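Local atomic coordinates of benzoylformate Decarboxylase (Polynucleobacter necessarius, PDB entry 4K9Q), a protein that binds thiamine diphosphate and a magnesium ion and probably catalyses the decarboxylation of benzoylformate to benzaldehyde. Residues Thr3-Glu6 / Ile7-Leu11; Arg101-Leu105 / Asn106-Leu110; Glu133-Pro136 / Gly137-Arg141; Leu156-Leu160 / Asp161-Lys165. All blocks are in the same frame, centred on the assembly; numbering follows the deposited sequence.

Contact 1. Residues Thr3-Glu6 / Ile7-Leu11; sequences TVKE and ITFDL
The Phe-9 ring presents its edge, in plane, to the carbonyl oxygen of Lys-5, with CD2 at 3.3 Å from Lys-5 O. The lysine chain crosses this side obliquely, its CG 3.6 Å from CD2 of Phe-9, while Phe-39 meets the ring edge-to-face and Phe-31 packs with its plane turned by about 25°. The same Lys-5 O accepts the backbone N of Phe-9, a straight bond of 2.9 Å. One residue back, Val-4 O is gripped twice: by Thr-8 N, and by Thr-8 OG1 at 2.8 Å, which sits above the carbonyl plane because OG1 is held beside its own backbone N (chi1 -60°). Replacing Thr-8 by a valine would probably cost Val-4 O its hydroxyl donor while keeping the bond from Thr-8 N. Asp-10 N bonds to Glu-6 O at 3.0 Å; the two acids each turn to an arginine, Glu-6 OE2 to Arg-2 and Asp-10 OD1 to Arg-13, which probably eases their mutual repulsion. At the start, Thr-3 OG1 accepts Glu-6 N at 3.0 Å, and Thr-3 O takes Ile-7 N. This is the N-cap and first turns of an alpha-helix, 4-15, at the head of the N-terminal TPP-binding domain.

Contact 2. Residues Arg101-Leu105 / Asn106-Leu110; sequences REMLL and NEPLL
A tight chain reversal in the long loop between strands 93-98 and 126-127 brings Met-103 against Asn-106 and Pro-108. Asn-106 N donates to Met-103 O at 3.0 Å, and in the next step Glu-107 N donates to Leu-104 O at 3.1 Å, coming from well above the carbonyl plane. The Met-103 carbonyl is also flanked by the proline ring, with Pro-108 CD 3.4 Å from Met-103 O, and Pro-108 CG rests on Met-103 CB at 3.8 Å. Two overlapping turns of this kind, each with a bond from residue i+3 back to i, carry the chain round; Glu-107 then takes a left-handed backbone conformation (phi 54°, psi 64°) that sends Pro-108 back over Met-103. With its CG beside the backbone N (chi1 -59°), the extended Glu-107 side chain passes Leu-104 O, its CG 3.6 Å from that oxygen. Its carboxylate is shared between subunits, OE1 forming a salt bridge with Lys-304 of the second subunit and OE2 with Arg-141 of the third. Asn-106 ND2 donates to the carbonyl of the same Lys-304, and Met-103 packs on Tyr-278 of that second subunit.

Contact 3. Residues Glu133-Pro136 / Gly137-Arg141; sequences EDVP and GAFMR
Val-135 holds CG1 anti to its own nitrogen (chi1 170°), and Phe-139 has its ring carbon CG on the backbone-N side (chi1 -88°), which lays the two side chains side by side along one flank of the helix, pointing the same way. Val-135 CG1 meets the ring at CE2, 3.9 Å away, and is equally close to CD2. The ring edge is turned, in plane, to the backbone: Phe-139 CD2 comes to 3.4 Å from Val-135 O, the oxygen that also accepts Phe-139 N at 3.0 Å. With an alanine in place of Phe-139 the ring is gone, which would probably open a gap beside Val-135 and leave Leu-156 and Leu-158 without this neighbour. Two more i to i+4 bonds frame this one, Ala-138 N to Asp-134 O at 2.8 Å and Met-140 N to Pro-136 O, the latter in the carbonyl plane. Gly-137 N does not join the series directly: a water accepts a hydrogen bond from it at 2.8 Å and donates one to Glu-133 O at 2.7 Å, bridging the start of the helix. Pro-136, which has no N-H to give, stands in the first turn, where backbone N-H groups have no carbonyl partner within the helix. Asp-134, just before the helix, is tied by a salt bridge to Arg-131. Helix 135-147 connects strands 126-127 and 154-159 in a beta-alpha-beta unit; Phe-139 leans on Leu-156 and Leu-158 of the second strand, and Pro-136 lies against Ile-7 of helix 4-15 and Ile-167 of strand 166-167.

Contact 4. Residues Leu156-Leu160 / Asp161-Lys165; sequences LSLPL and DDWEK
Leu-158 and Trp-163 make the close-packed half of this contact: Leu-158 CD1 lies at the edge of the indole, near its plane, 3.8 Å from Trp-163 CZ2. Further along that edge Trp-163 CD1 is 3.5 Å from Leu-160 O. Pro-159 is clasped by two acids, its CB 3.5 Å from Asp-161 OD1 and its CD beside Asp-162 OD2. Asp-162 N donates to Pro-159 O at 3.1 Å and turns the chain out of the strand. The other half is joined by water. One molecule accepts the indole N-H of Trp-163 NE1 and donates to Leu-158 O, in the plane of the ring; a second donates to both Pro-159 O and Asp-162 OD2 and lies over one indole face, offset toward its rim; a third links Leu-160 O to Glu-164 N. Toward the exposed end, Lys-165 curls back so that NZ donates to Asp-161 O at 2.8 Å, with only a long salt bridge to OD2 of the same aspartate. Asp-162 OD2 makes a salt bridge with Arg-101, and Asp-161 OD1 accepts Arg-101 N. Both aspartates are buried; Arg-101 probably favours the ionised form of Asp-162, whereas Lys-165 probably gives Asp-161 weaker, longer-range compensation.

In the fold
Following the chain, contact 1 winds the first turns of helix 4-15, contact 2 closes a turn in the loop after strand 93-98, contact 3 starts helix 135-147 and contact 4 turns the chain out of strand 154-159. All four are local and come in series; none nests in or crosses another. In space contacts 1, 3 and 4 gather, with centres 10 to 11 Å apart, joining the two helices to the strand end, where the backbone of Lys-165 and Trp-163 probably bonds to Val-4 and Lys-5. Contact 2 reaches this group through Arg-101, at contact 4. Contacts 2 and 3 both also meet the third subunit, and contact 2 the second as well.

Contact 1. Residues Thr3-Glu6 / Ile7-Leu11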
loop_
_atom_site.group_PDB
_atom_site.type_symbol
_atom_site.label_atom_id
_atom_site.label_comp_id
_atom_site.label_asym_id
_atom_site.label_seq_id
_atom_site.Cartn_x
_atom_site.Cartn_y
_atom_site.Cartn_z
ATOM N N THR A 3 -19.273 -23.266 16.723
ATOM C CA THR A 3 -18.857 -21.865 16.686
ATOM C C THR A 3 -17.536 -21.738 15.941
ATOM O O THR A 3 -16.724 -22.661 15.931
ATOM C CB THR A 3 -18.658 -21.255 18.086
ATOM O OG1 THR A 3 -17.623 -21.967 18.777
ATOM C CG2 THR A 3 -19.953 -21.308 18.893
ATOM N N VAL A 4 -17.334 -20.584 15.321
ATOM C CA VAL A 4 -16.050 -20.252 14.721
ATOM C C VAL A 4 -14.916 -20.543 15.714
ATOM O O VAL A 4 -13.893 -21.128 15.358
ATOM C CB VAL A 4 -16.015 -18.768 14.308
ATOM C CG1 VAL A 4 -14.592 -18.352 13.900
ATOM C CG2 VAL A 4 -17.040 -18.475 13.205
ATOM N N LYS A 5 -15.102 -20.156 16.974
ATOM C CA LYS A 5 -14.057 -20.360 17.973
ATOM C C LYS A 5 -13.733 -21.849 18.176
ATOM O O LYS A 5 -12.563 -22.246 18.162
ATOM C CB LYS A 5 -14.427 -19.696 19.307
ATOM C CG LYS A 5 -13.322 -19.798 20.362
ATOM C CD LYS A 5 -13.551 -18.837 21.523
ATOM C CE LYS A 5 -14.767 -19.216 22.358
ATOM N NZ LYS A 5 -14.543 -20.436 23.180
ATOM N N GLU A 6 -14.763 -22.674 18.346
ATOM C CA GLU A 6 -14.516 -24.094 18.587
ATOM C C GLU A 6 -13.788 -24.741 17.402
ATOM O O GLU A 6 -12.834 -25.493 17.585
ATOM C CB GLU A 6 -15.809 -24.853 18.909
ATOM C CG GLU A 6 -15.530 -26.265 19.398
ATOM C CD GLU A 6 -16.767 -26.999 19.878
ATOM O OE1 GLU A 6 -17.847 -26.379 19.960
ATOM O OE2 GLU A 6 -16.652 -28.208 20.171
ATOM N N ILE A 7 -14.235 -24.432 16.190
ATOM C CA ILE A 7 -13.616 -24.975 14.982
ATOM C C ILE A 7 -12.167 -24.508 14.817
ATOM O O ILE A 7 -11.292 -25.276 14.423
ATOM C CB ILE A 7 -14.443 -24.606 13.750
ATOM C CG1 ILE A 7 -15.836 -25.235 13.881
ATOM C CG2 ILE A 7 -13.736 -25.035 12.461
ATOM C CD1 ILE A 7 -16.851 -24.687 12.900
ATOM N N THR A 8 -11.923 -23.238 15.127
ATOM C CA THR A 8 -10.587 -22.670 14.988
ATOM C C THR A 8 -9.609 -23.294 15.983
ATOM O O THR A 8 -8.484 -23.659 15.623
ATOM C CB THR A 8 -10.626 -21.138 15.162
ATOM O OG1 THR A 8 -11.473 -20.566 14.155
ATOM C CG2 THR A 8 -9.224 -20.546 15.047
ATOM N N PHE A 9 -10.022 -23.416 17.242
ATOM C CA PHE A 9 -9.141 -24.024 18.225
ATOM C C PHE A 9 -8.878 -25.494 17.883
ATOM O O PHE A 9 -7.752 -25.981 18.053
ATOM C CB PHE A 9 -9.672 -23.834 19.651
ATOM C CG PHE A 9 -9.268 -22.524 20.263
ATOM C CD1 PHE A 9 -8.084 -22.417 20.977
ATOM C CD2 PHE A 9 -10.056 -21.395 20.109
ATOM C CE1 PHE A 9 -7.698 -21.201 21.533
ATOM C CE2 PHE A 9 -9.675 -20.181 20.659
ATOM C CZ PHE A 9 -8.496 -20.087 21.371
ATOM N N ASP A 10 -9.888 -26.180 17.353
ATOM C CA ASP A 10 -9.687 -27.560 16.901
ATOM C C ASP A 10 -8.672 -27.655 15.752
ATOM O O ASP A 10 -7.843 -28.567 15.717
ATOM C CB ASP A 10 -11.006 -28.220 16.513
ATOM C CG ASP A 10 -11.702 -28.885 17.698
ATOM O OD1 ASP A 10 -11.060 -29.085 18.757
ATOM O OD2 ASP A 10 -12.894 -29.222 17.554
ATOM N N LEU A 11 -8.728 -26.710 14.817
ATOM C CA LEU A 11 -7.713 -26.634 13.768
ATOM C C LEU A 11 -6.321 -26.430 14.363
ATOM O O LEU A 11 -5.359 -27.096 13.979
ATOM C CB LEU A 11 -8.037 -25.511 12.771
ATOM C CG LEU A 11 -6.946 -25.212 11.740
ATOM C CD1 LEU A 11 -6.784 -26.385 10.777
ATOM C CD2 LEU A 11 -7.272 -23.946 10.975
HETATM O O HOH W 1 -12.245 -26.239 20.348
#

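Contact 2. Residues Arg101-Leu105 / Asn106-Leu110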
loop_
_atom_site.group_PDB
_atom_site.type_symbol
_atom_site.label_atom_id
_atom_site.label_comp_id
_atom_site.label_asym_id
_atom_site.label_seq_id
_atom_site.Cartn_x
_atom_site.Cartn_y
_atom_site.Cartn_z
ATOM N N ARG A 101 -18.095 -6.258 13.371
ATOM C CA ARG A 101 -18.666 -5.965 12.054
ATOM C C ARG A 101 -19.954 -5.144 12.180
ATOM O O ARG A 101 -20.375 -4.498 11.221
ATOM C CB ARG A 101 -18.959 -7.247 11.253
ATOM C CG ARG A 101 -17.726 -8.035 10.849
ATOM C CD ARG A 101 -18.075 -9.223 9.915
ATOM N NE ARG A 101 -16.988 -10.198 9.952
ATOM C CZ ARG A 101 -16.035 -10.309 9.030
ATOM N NH1 ARG A 101 -15.076 -11.214 9.189
ATOM N NH2 ARG A 101 -16.039 -9.518 7.956
ATOM N N GLU A 102 -20.577 -5.170 13.353
ATOM C CA GLU A 102 -21.802 -4.406 13.565
ATOM C C GLU A 102 -21.534 -2.906 13.454
ATOM O O GLU A 102 -22.447 -2.141 13.155
ATOM C CB GLU A 102 -22.426 -4.714 14.931
ATOM C CG GLU A 102 -22.816 -6.178 15.165
ATOM C CD GLU A 102 -24.120 -6.580 14.485
ATOM O OE1 GLU A 102 -24.861 -5.705 13.983
ATOM O OE2 GLU A 102 -24.407 -7.795 14.459
ATOM N N MET A 103 -20.286 -2.486 13.680
ATOM C CA MET A 103 -19.949 -1.055 13.663
ATOM C C MET A 103 -18.814 -0.673 12.705
ATOM O O MET A 103 -18.583 0.517 12.451
ATOM C CB MET A 103 -19.580 -0.572 15.078
ATOM C CG MET A 103 -20.719 -0.632 16.088
ATOM S SD MET A 103 -20.399 0.307 17.598
ATOM C CE MET A 103 -19.253 -0.770 18.481
ATOM N N LEU A 104 -18.113 -1.672 12.182
ATOM C CA LEU A 104 -16.876 -1.454 11.429
ATOM C C LEU A 104 -16.944 -0.369 10.357
ATOM O O LEU A 104 -16.000 0.399 10.183
ATOM C CB LEU A 104 -16.424 -2.755 10.765
ATOM C CG LEU A 104 -15.261 -3.527 11.369
ATOM C CD1 LEU A 104 -14.896 -4.664 10.416
ATOM C CD2 LEU A 104 -14.058 -2.595 11.645
ATOM N N LEU A 105 -18.042 -0.339 9.606
ATOM C CA LEU A 105 -18.178 0.604 8.501
ATOM C C LEU A 105 -17.982 2.054 8.937
ATOM O O LEU A 105 -17.429 2.868 8.200
ATOM C CB LEU A 105 -19.550 0.435 7.841
ATOM C CG LEU A 105 -19.960 1.475 6.796
ATOM C CD1 LEU A 105 -19.069 1.392 5.553
ATOM C CD2 LEU A 105 -21.435 1.272 6.439
ATOM N N ASN A 106 -18.448 2.382 10.136
ATOM C CA ASN A 106 -18.363 3.751 10.612
ATOM C C ASN A 106 -17.190 4.029 11.559
ATOM O O ASN A 106 -17.090 5.123 12.122
ATOM C CB ASN A 106 -19.696 4.156 11.239
ATOM C CG ASN A 106 -20.862 3.910 10.300
ATOM O OD1 ASN A 106 -21.572 2.908 10.430
ATOM N ND2 ASN A 106 -21.047 4.801 9.327
ATOM N N GLU A 107 -16.322 3.033 11.727
ATOM C CA GLU A 107 -15.015 3.211 12.384
ATOM C C GLU A 107 -15.067 3.846 13.778
ATOM O O GLU A 107 -14.531 4.937 14.003
ATOM C CB GLU A 107 -14.048 3.968 11.461
ATOM C CG GLU A 107 -13.821 3.244 10.118
ATOM C CD GLU A 107 -12.889 3.979 9.159
ATOM O OE1 GLU A 107 -12.387 5.073 9.516
ATOM O OE2 GLU A 107 -12.670 3.448 8.041
ATOM N N PRO A 108 -15.694 3.141 14.729
ATOM C CA PRO A 108 -15.728 3.579 16.125
ATOM C C PRO A 108 -14.333 3.480 16.747
ATOM O O PRO A 108 -13.369 3.089 16.063
ATOM C CB PRO A 108 -16.666 2.558 16.779
ATOM C CG PRO A 108 -16.417 1.308 15.993
ATOM C CD PRO A 108 -16.253 1.791 14.560
ATOM N N LEU A 109 -14.230 3.826 18.028
ATOM C CA LEU A 109 -12.965 3.754 18.743
ATOM C C LEU A 109 -12.322 2.388 18.569
ATOM O O LEU A 109 -13.006 1.363 18.588
ATOM C CB LEU A 109 -13.181 4.027 20.230
ATOM C CG LEU A 109 -11.910 4.222 21.045
ATOM C CD1 LEU A 109 -11.293 5.567 20.734
ATOM C CD2 LEU A 109 -12.227 4.075 22.531
ATOM N N LEU A 110 -11.007 2.390 18.376
ATOM C CA LEU A 110 -10.207 1.162 18.346
ATOM C C LEU A 110 -10.497 0.268 17.133
ATOM O O LEU A 110 -10.227 -0.933 17.138
ATOM C CB LEU A 110 -10.286 0.416 19.685
ATOM C CG LEU A 110 -9.501 1.151 20.793
ATOM C CD1 LEU A 110 -10.001 0.817 22.183
ATOM C CD2 LEU A 110 -7.999 0.887 20.684
HETATM O O HOH W 2 -22.066 -0.059 10.638
#

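Contact 3. Residues Glu133-Pro136 / Gly137-Arg141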
loop_
_atom_site.group_PDB
_atom_site.type_symbol
_atom_site.label_atom_id
_atom_site.label_comp_id
_atom_site.label_asym_id
_atom_site.label_seq_id
_atom_site.Cartn_x
_atom_site.Cartn_y
_atom_site.Cartn_z
ATOM N N GLU A 133 -17.523 -17.294 8.563
ATOM C CA GLU A 133 -17.339 -18.631 8.006
ATOM C C GLU A 133 -15.911 -18.892 7.517
ATOM O O GLU A 133 -15.449 -20.038 7.507
ATOM C CB GLU A 133 -18.325 -18.874 6.859
ATOM C CG GLU A 133 -19.774 -19.094 7.290
ATOM C CD GLU A 133 -20.548 -17.804 7.553
ATOM O OE1 GLU A 133 -19.958 -16.701 7.507
ATOM O OE2 GLU A 133 -21.768 -17.896 7.811
ATOM N N ASP A 134 -15.214 -17.831 7.109
ATOM C CA ASP A 134 -13.878 -17.965 6.545
ATOM C C ASP A 134 -12.754 -17.943 7.570
ATOM O O ASP A 134 -11.584 -18.120 7.205
ATOM C CB ASP A 134 -13.621 -16.854 5.530
ATOM C CG ASP A 134 -14.582 -16.910 4.351
ATOM O OD1 ASP A 134 -14.952 -18.027 3.925
ATOM O OD2 ASP A 134 -14.970 -15.834 3.859
ATOM N N VAL A 135 -13.082 -17.734 8.847
ATOM C CA VAL A 135 -12.025 -17.573 9.847
ATOM C C VAL A 135 -11.122 -18.812 9.998
ATOM O O VAL A 135 -9.893 -18.685 9.962
ATOM C CB VAL A 135 -12.568 -17.051 11.212
ATOM C CG1 VAL A 135 -11.480 -17.127 12.298
ATOM C CG2 VAL A 135 -13.114 -15.630 11.055
ATOM N N PRO A 136 -11.714 -20.010 10.167
ATOM C CA PRO A 136 -10.859 -21.199 10.264
ATOM C C PRO A 136 -9.985 -21.370 9.027
ATOM O O PRO A 136 -8.781 -21.607 9.166
ATOM C CB PRO A 136 -11.861 -22.353 10.392
ATOM C CG PRO A 136 -13.102 -21.712 10.960
ATOM C CD PRO A 136 -13.142 -20.335 10.355
ATOM N N GLY A 137 -10.569 -21.230 7.839
ATOM C CA GLY A 137 -9.785 -21.327 6.618
ATOM C C GLY A 137 -8.682 -20.288 6.521
ATOM O O GLY A 137 -7.628 -20.561 5.948
ATOM N N ALA A 138 -8.928 -19.094 7.063
ATOM C CA ALA A 138 -7.917 -18.029 7.077
ATOM C C ALA A 138 -6.738 -18.395 7.983
ATOM O O ALA A 138 -5.569 -18.105 7.662
ATOM C CB ALA A 138 -8.537 -16.697 7.488
ATOM N N PHE A 139 -7.031 -19.039 9.114
ATOM C CA PHE A 139 -5.962 -19.572 9.951
ATOM C C PHE A 139 -5.137 -20.638 9.219
ATOM O O PHE A 139 -3.904 -20.668 9.329
ATOM C CB PHE A 139 -6.504 -20.103 11.282
ATOM C CG PHE A 139 -6.593 -19.052 12.362
ATOM C CD1 PHE A 139 -5.561 -18.895 13.275
ATOM C CD2 PHE A 139 -7.698 -18.219 12.450
ATOM C CE1 PHE A 139 -5.630 -17.926 14.286
ATOM C CE2 PHE A 139 -7.781 -17.251 13.461
ATOM C CZ PHE A 139 -6.741 -17.106 14.376
ATOM N N MET A 140 -5.806 -21.517 8.469
ATOM C CA MET A 140 -5.064 -22.507 7.693
ATOM C C MET A 140 -4.179 -21.841 6.628
ATOM O O MET A 140 -3.021 -22.214 6.458
ATOM C CB MET A 140 -6.000 -23.521 7.034
ATOM C CG MET A 140 -5.249 -24.648 6.334
ATOM S SD MET A 140 -4.269 -25.644 7.469
ATOM C CE MET A 140 -2.632 -25.479 6.750
ATOM N N ARG A 141 -4.730 -20.873 5.900
ATOM C CA ARG A 141 -3.939 -20.160 4.895
ATOM C C ARG A 141 -2.801 -19.395 5.565
ATOM O O ARG A 141 -1.705 -19.299 5.021
ATOM C CB ARG A 141 -4.821 -19.215 4.074
ATOM C CG ARG A 141 -4.067 -18.428 2.997
ATOM C CD ARG A 141 -5.025 -17.771 2.002
ATOM N NE ARG A 141 -4.280 -16.889 1.110
ATOM C CZ ARG A 141 -4.819 -15.979 0.305
ATOM N NH1 ARG A 141 -6.138 -15.821 0.231
ATOM N NH2 ARG A 141 -4.023 -15.231 -0.450
HETATM O O HOH W 3 -13.263 -21.560 7.108
#

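Contact 4. Residues Leu156-Leu160 / Asp161-Lys165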
loop_
_atom_site.group_PDB
_atom_site.type_symbol
_atom_site.label_atom_id
_atom_site.label_comp_id
_atom_site.label_asym_id
_atom_site.label_seq_id
_atom_site.Cartn_x
_atom_site.Cartn_y
_atom_site.Cartn_z
ATOM N N LEU A 156 -3.453 -11.638 10.646
ATOM C CA LEU A 156 -4.913 -11.717 10.515
ATOM C C LEU A 156 -5.587 -10.700 11.431
ATOM O O LEU A 156 -5.264 -10.623 12.622
ATOM C CB LEU A 156 -5.418 -13.112 10.902
ATOM C CG LEU A 156 -4.959 -14.300 10.055
ATOM C CD1 LEU A 156 -5.499 -15.591 10.653
ATOM C CD2 LEU A 156 -5.426 -14.125 8.619
ATOM N N SER A 157 -6.521 -9.941 10.870
ATOM C CA SER A 157 -7.361 -9.012 11.603
ATOM C C SER A 157 -8.722 -9.672 11.769
ATOM O O SER A 157 -9.372 -10.017 10.779
ATOM C CB SER A 157 -7.492 -7.714 10.801
ATOM O OG SER A 157 -8.411 -6.829 11.408
ATOM N N LEU A 158 -9.160 -9.833 13.016
ATOM C CA LEU A 158 -10.294 -10.696 13.339
ATOM C C LEU A 158 -11.400 -9.958 14.108
ATOM O O LEU A 158 -11.294 -9.737 15.310
ATOM C CB LEU A 158 -9.781 -11.915 14.125
ATOM C CG LEU A 158 -8.730 -12.721 13.330
ATOM C CD1 LEU A 158 -7.899 -13.596 14.212
ATOM C CD2 LEU A 158 -9.381 -13.532 12.221
ATOM N N PRO A 159 -12.466 -9.556 13.407
ATOM C CA PRO A 159 -13.577 -8.856 14.074
ATOM C C PRO A 159 -14.143 -9.642 15.267
ATOM O O PRO A 159 -14.371 -10.841 15.160
ATOM C CB PRO A 159 -14.619 -8.727 12.959
ATOM C CG PRO A 159 -13.792 -8.648 11.706
ATOM C CD PRO A 159 -12.631 -9.591 11.940
ATOM N N LEU A 160 -14.396 -8.958 16.377
ATOM C CA LEU A 160 -14.658 -9.633 17.652
ATOM C C LEU A 160 -15.941 -10.451 17.653
ATOM O O LEU A 160 -16.079 -11.403 18.423
ATOM C CB LEU A 160 -14.686 -8.613 18.797
ATOM C CG LEU A 160 -15.859 -7.632 18.785
ATOM C CD1 LEU A 160 -16.987 -8.180 19.652
ATOM C CD2 LEU A 160 -15.405 -6.273 19.297
ATOM N N ASP A 161 -16.875 -10.063 16.798
ATOM C CA ASP A 161 -18.180 -10.717 16.749
ATOM C C ASP A 161 -18.184 -12.038 15.982
ATOM O O ASP A 161 -19.177 -12.767 16.025
ATOM C CB ASP A 161 -19.256 -9.764 16.195
ATOM C CG ASP A 161 -18.924 -9.212 14.802
ATOM O OD1 ASP A 161 -17.746 -8.900 14.510
ATOM O OD2 ASP A 161 -19.873 -9.061 13.995
ATOM N N ASP A 162 -17.090 -12.356 15.288
ATOM C CA ASP A 162 -17.065 -13.568 14.471
ATOM C C ASP A 162 -17.068 -14.841 15.323
ATOM O O ASP A 162 -17.643 -15.861 14.925
ATOM C CB ASP A 162 -15.825 -13.607 13.569
ATOM C CG ASP A 162 -15.884 -12.611 12.412
ATOM O OD1 ASP A 162 -16.902 -11.908 12.234
ATOM O OD2 ASP A 162 -14.885 -12.552 11.670
ATOM N N TRP A 163 -16.417 -14.778 16.483
ATOM C CA TRP A 163 -16.069 -15.972 17.242
ATOM C C TRP A 163 -17.249 -16.804 17.717
ATOM O O TRP A 163 -17.152 -18.029 17.774
ATOM C CB TRP A 163 -15.159 -15.610 18.425
ATOM C CG TRP A 163 -13.867 -15.041 17.956
ATOM C CD1 TRP A 163 -13.456 -13.737 18.037
ATOM C CD2 TRP A 163 -12.820 -15.752 17.289
ATOM N NE1 TRP A 163 -12.209 -13.602 17.469
ATOM C CE2 TRP A 163 -11.798 -14.824 17.003
ATOM C CE3 TRP A 163 -12.647 -17.087 16.904
ATOM C CZ2 TRP A 163 -10.620 -15.190 16.353
ATOM C CZ3 TRP A 163 -11.474 -17.447 16.270
ATOM C CH2 TRP A 163 -10.478 -16.501 15.999
ATOM N N GLU A 164 -18.349 -16.139 18.057
ATOM C CA GLU A 164 -19.531 -16.816 18.594
ATOM C C GLU A 164 -20.496 -17.288 17.511
ATOM O O GLU A 164 -21.525 -17.897 17.816
ATOM C CB GLU A 164 -20.289 -15.879 19.535
ATOM C CG GLU A 164 -20.875 -14.662 18.826
ATOM C CD GLU A 164 -21.670 -13.758 19.754
ATOM O OE1 GLU A 164 -22.137 -12.700 19.283
ATOM O OE2 GLU A 164 -21.831 -14.096 20.946
ATOM N N LYS A 165 -20.197 -16.985 16.252
ATOM C CA LYS A 165 -21.102 -17.376 15.163
ATOM C C LYS A 165 -21.093 -18.893 14.957
ATOM O O LYS A 165 -20.034 -19.525 14.938
ATOM C CB LYS A 165 -20.728 -16.673 13.852
ATOM C CG LYS A 165 -20.778 -15.136 13.891
ATOM C CD LYS A 165 -22.197 -14.623 14.116
ATOM C CE LYS A 165 -22.291 -13.120 13.895
ATOM N NZ LYS A 165 -21.812 -12.386 15.082
HETATM O O HOH W 4 -10.790 -11.103 17.627
HETATM O O HOH W 5 -12.723 -12.735 13.370
HETATM O O HOH W 6 -17.942 -13.433 19.121
#